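Local coordinates for ribonucleoside-diphosphate reductase, alpha chain (Actinobacillus ureae ATCC 25976, PDB 6DQX), which probably reduces ribonucleoside diphosphates to deoxyribonucleotides, as the catalytic alpha subunit of a class Id ribonucleotide reductase, at residues S293-L298 and E310-F315; V289-S294 and R344-G349. One frame throughout, in Å; residues are numbered along the deposited sequence.

Contact 1: S293-L298 and E310-F315; sequences SSMNLL and EVLTYF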
# COMPACT_ATOMS: atom_id res chain seq x y z
N SER A 293 -12.06 -26.38 -10.64
CA SER A 293 -11.80 -27.13 -11.83
C SER A 293 -13.20 -27.40 -12.39
O SER A 293 -14.19 -27.08 -11.73
CB SER A 293 -11.01 -28.41 -11.54
OG SER A 293 -9.64 -28.15 -11.28
N SER A 294 -13.28 -27.92 -13.60
CA SER A 294 -14.55 -27.88 -14.37
C SER A 294 -14.84 -29.16 -15.14
O SER A 294 -13.94 -29.78 -15.72
CB SER A 294 -14.53 -26.71 -15.36
OG SER A 294 -13.95 -25.53 -14.77
N MET A 295 -16.11 -29.53 -15.11
CA MET A 295 -16.59 -30.66 -15.90
C MET A 295 -16.92 -30.23 -17.32
O MET A 295 -17.57 -29.24 -17.52
CB MET A 295 -17.83 -31.27 -15.26
CG MET A 295 -17.59 -31.96 -13.91
SD MET A 295 -16.45 -33.35 -13.91
CE MET A 295 -17.19 -34.45 -15.10
N ASN A 296 -16.52 -31.04 -18.31
CA ASN A 296 -16.76 -30.73 -19.70
C ASN A 296 -18.12 -31.30 -20.07
O ASN A 296 -18.26 -32.51 -20.29
CB ASN A 296 -15.70 -31.38 -20.59
CG ASN A 296 -15.80 -30.96 -22.03
OD1 ASN A 296 -16.71 -30.26 -22.43
ND2 ASN A 296 -14.86 -31.46 -22.85
N LEU A 297 -19.10 -30.41 -20.17
CA LEU A 297 -20.48 -30.83 -20.47
C LEU A 297 -20.67 -31.39 -21.88
O LEU A 297 -21.67 -32.08 -22.14
CB LEU A 297 -21.44 -29.68 -20.27
CG LEU A 297 -21.45 -29.06 -18.87
CD1 LEU A 297 -22.55 -28.04 -18.76
CD2 LEU A 297 -21.55 -30.07 -17.74
N LEU A 298 -19.72 -31.15 -22.79
CA LEU A 298 -19.79 -31.79 -24.11
C LEU A 298 -19.97 -33.30 -23.98
O LEU A 298 -20.67 -33.93 -24.80
CB LEU A 298 -18.52 -31.49 -24.93
CG LEU A 298 -18.39 -32.17 -26.30
CD1 LEU A 298 -19.59 -31.83 -27.17
CD2 LEU A 298 -17.10 -31.71 -26.99
N GLU A 310 -17.34 -37.03 -8.88
CA GLU A 310 -16.85 -37.37 -7.55
C GLU A 310 -15.33 -37.34 -7.47
O GLU A 310 -14.76 -36.83 -6.49
CB GLU A 310 -17.36 -38.74 -7.14
CG GLU A 310 -18.87 -38.76 -6.96
CD GLU A 310 -19.66 -39.16 -8.19
OE1 GLU A 310 -19.26 -38.86 -9.34
OE2 GLU A 310 -20.76 -39.74 -7.98
N VAL A 311 -14.68 -37.88 -8.50
CA VAL A 311 -13.22 -37.87 -8.56
C VAL A 311 -12.70 -36.44 -8.59
O VAL A 311 -11.72 -36.13 -7.89
CB VAL A 311 -12.69 -38.73 -9.75
CG1 VAL A 311 -11.24 -38.44 -10.10
CG2 VAL A 311 -12.85 -40.21 -9.38
N LEU A 312 -13.36 -35.58 -9.37
CA LEU A 312 -12.94 -34.18 -9.43
C LEU A 312 -13.15 -33.46 -8.07
O LEU A 312 -12.31 -32.66 -7.65
CB LEU A 312 -13.62 -33.45 -10.60
CG LEU A 312 -12.98 -32.11 -10.98
CD1 LEU A 312 -11.53 -32.29 -11.47
CD2 LEU A 312 -13.81 -31.40 -12.04
N THR A 313 -14.24 -33.78 -7.37
CA THR A 313 -14.49 -33.24 -6.03
C THR A 313 -13.39 -33.64 -5.01
O THR A 313 -12.85 -32.77 -4.28
CB THR A 313 -15.88 -33.67 -5.54
OG1 THR A 313 -16.86 -33.24 -6.50
CG2 THR A 313 -16.18 -33.10 -4.16
N TYR A 314 -13.05 -34.93 -5.02
CA TYR A 314 -11.93 -35.46 -4.22
C TYR A 314 -10.65 -34.71 -4.55
O TYR A 314 -9.90 -34.34 -3.66
CB TYR A 314 -11.71 -36.94 -4.50
CG TYR A 314 -12.58 -37.89 -3.71
CD1 TYR A 314 -13.95 -37.72 -3.60
CD2 TYR A 314 -12.00 -38.99 -3.07
CE1 TYR A 314 -14.74 -38.63 -2.90
CE2 TYR A 314 -12.77 -39.90 -2.36
CZ TYR A 314 -14.13 -39.72 -2.28
OH TYR A 314 -14.88 -40.64 -1.58
N PHE A 315 -10.45 -34.43 -5.84
CA PHE A 315 -9.24 -33.73 -6.28
C PHE A 315 -9.19 -32.33 -5.72
O PHE A 315 -8.15 -31.89 -5.21
CB PHE A 315 -9.13 -33.70 -7.81
CG PHE A 315 -7.97 -32.92 -8.32
CD1 PHE A 315 -6.70 -33.42 -8.15
CD2 PHE A 315 -8.14 -31.69 -8.97
CE1 PHE A 315 -5.60 -32.71 -8.61
CE2 PHE A 315 -7.06 -30.98 -9.44
CZ PHE A 315 -5.78 -31.51 -9.28

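Contact 2: V289-S294 and R344-G349; sequences VCCLSS and RALGLG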
# COMPACT_ATOMS: atom_id res chain seq x y z
N VAL A 289 -11.18 -18.08 0.39
CA VAL A 289 -10.45 -18.64 -0.72
C VAL A 289 -11.21 -19.86 -1.23
O VAL A 289 -11.98 -20.48 -0.51
CB VAL A 289 -9.00 -19.01 -0.37
CG1 VAL A 289 -8.20 -17.77 -0.00
CG2 VAL A 289 -8.94 -19.99 0.80
N CYS A 290 -10.92 -20.22 -2.47
CA CYS A 290 -11.60 -21.37 -3.11
C CYS A 290 -10.73 -21.86 -4.26
O CYS A 290 -9.90 -21.13 -4.77
CB CYS A 290 -12.96 -20.91 -3.62
SG CYS A 290 -14.12 -22.23 -3.99
N CYS A 291 -10.91 -23.10 -4.66
CA CYS A 291 -10.21 -23.61 -5.82
C CYS A 291 -11.23 -24.14 -6.78
O CYS A 291 -12.38 -24.39 -6.40
CB CYS A 291 -9.21 -24.67 -5.46
SG CYS A 291 -9.93 -26.06 -4.61
N LEU A 292 -10.82 -24.30 -8.01
CA LEU A 292 -11.76 -24.67 -9.05
C LEU A 292 -11.17 -25.62 -10.03
O LEU A 292 -9.96 -25.70 -10.21
CB LEU A 292 -12.32 -23.44 -9.76
CG LEU A 292 -11.51 -22.64 -10.77
CD1 LEU A 292 -11.54 -23.26 -12.16
CD2 LEU A 292 -12.01 -21.19 -10.86
N SER A 293 -12.06 -26.38 -10.64
CA SER A 293 -11.80 -27.13 -11.83
C SER A 293 -13.20 -27.40 -12.39
O SER A 293 -14.19 -27.08 -11.73
CB SER A 293 -11.01 -28.41 -11.54
OG SER A 293 -9.64 -28.15 -11.28
N SER A 294 -13.28 -27.92 -13.60
CA SER A 294 -14.55 -27.88 -14.37
C SER A 294 -14.84 -29.16 -15.14
O SER A 294 -13.94 -29.78 -15.72
CB SER A 294 -14.53 -26.71 -15.36
OG SER A 294 -13.95 -25.53 -14.77
N ARG A 344 -13.12 -25.30 4.09
CA ARG A 344 -12.79 -26.14 2.95
C ARG A 344 -13.73 -25.91 1.75
O ARG A 344 -14.18 -26.86 1.10
CB ARG A 344 -12.78 -27.62 3.37
CG ARG A 344 -11.85 -27.93 4.54
CD ARG A 344 -11.68 -29.44 4.73
NE ARG A 344 -10.87 -29.97 3.64
CZ ARG A 344 -9.54 -29.99 3.60
NH1 ARG A 344 -8.80 -29.61 4.63
NH2 ARG A 344 -8.92 -30.43 2.51
N ALA A 345 -14.05 -24.65 1.46
CA ALA A 345 -14.96 -24.35 0.35
C ALA A 345 -14.36 -24.74 -1.00
O ALA A 345 -13.18 -24.48 -1.25
CB ALA A 345 -15.34 -22.88 0.34
N LEU A 346 -15.16 -25.42 -1.84
CA LEU A 346 -14.78 -25.75 -3.21
C LEU A 346 -15.72 -25.09 -4.24
O LEU A 346 -16.88 -24.74 -3.95
CB LEU A 346 -14.80 -27.27 -3.44
CG LEU A 346 -14.12 -28.15 -2.36
CD1 LEU A 346 -14.30 -29.62 -2.71
CD2 LEU A 346 -12.65 -27.77 -2.22
N GLY A 347 -15.20 -25.01 -5.46
CA GLY A 347 -15.89 -24.37 -6.57
C GLY A 347 -15.77 -25.18 -7.85
O GLY A 347 -15.11 -24.76 -8.79
N LEU A 348 -16.40 -26.34 -7.89
CA LEU A 348 -16.42 -27.17 -9.09
C LEU A 348 -17.40 -26.51 -10.09
O LEU A 348 -18.55 -26.20 -9.73
CB LEU A 348 -16.86 -28.59 -8.76
CG LEU A 348 -16.95 -29.60 -9.93
CD1 LEU A 348 -16.55 -30.99 -9.44
CD2 LEU A 348 -18.34 -29.61 -10.59
N GLY A 349 -16.94 -26.30 -11.30
CA GLY A 349 -17.69 -25.62 -12.35
C GLY A 349 -17.90 -26.47 -13.58
O GLY A 349 -17.74 -27.70 -13.54
O HOH W 1 -11.74 -22.87 1.07

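Contact 1: S293-L298 and E310-F315
L312 of helix 308-327 packs onto S293, S294 and M295 of strand 288-296. This is a helix laid against one face of the ribonucleotide reductase barrel sheet. The segment axes run nearly antiparallel, at 171°, and come within 9.5 Å. After the strand and the short helix 300-303, helix 308-327 runs back along the strand.

The tight part is centred on the fork of L312. CG stands anti to the backbone N (chi1 -165°), which carries both methyls down to the strand. CD1 rests 3.9 Å from CB of S293. CD2 reaches past it to the next two residues and lies 3.9 Å from the backbone N of S294. The bend of M295 at chi2 puts SD 3.8 Å from CD2 of L312; a further bend at chi3 sets only the end methyl CE. The M295 and L312 side chains pass each other in opposite senses. No hydrogen bond joins the segments, so the contact is apolar packing.

The looser part lies one helical turn on, at F315, although it too is buried. Its ring also meets those of F76 and F95, the latter edge-to-face. L87 and F85 of strand 85-87 cover the same helix face at F315 and L312. Beyond M295 the strand leaves the helix, and OD1 of N296 takes the backbone N of L298 in an Asx turn. OG of S293 sits at the edge of the F315 ring, near its plane, 4.2 Å from CE2.

Contact 2: V289-S294 and R344-G349
Two backbone hydrogen bonds join C291 and S293 to G347 and G349. The G349 N to S293 O bond is 2.9 Å long and nearly straight, at 171°. The donor lies in the carbonyl plane. The G347 N to C291 O bond is bent and weak. Within the first strand, OG of S293 donates back to O of L292 at 2.7 Å.

CA-H...O contacts add to these. CA of L348 points at O of S293, and CA of S294 sits 3.3 Å from O of G349. The S293 oxygen therefore receives both an N-H and a CA-H from the second strand.

These are neighbouring parallel strands, 288-296 and 347-351, in the sheet of the ribonucleotide reductase barrel domain. Their segment axes are inclined by 19°, and the pairing is regular only near S294 and G349.

Side chains fill the looser end. SG of C290, anti to its own N (chi1 -163°), lies against the L346-G347 peptide, 3.3 Å from N of G347. SG of C291 meets the CD2 methyl of L346 at 4.0 Å.

One water bridges V289 and A345, ahead of strand 347-351, donating to the O of each.

Strand 288-296 comes first and serves both contacts. Leading on from it, the chain passes through helix 300-303 and enters helix 308-327, where contact 1 closes a short loop of 11 residues. It then runs through helix 334-343 into strand 347-351, where contact 2 closes a longer loop of 49 residues. The loop closed by contact 1 nests inside that closed by contact 2. The two parallel neighbouring strands and the helices between them form a beta-alpha-beta crossover, with helix 308-327 packed on the sheet. S293 and S294 belong to both contacts. The two also meet directly, with CD1 of L348 packing on L312 and T313, and M295 N probably hydrogen-bonded to G349 O.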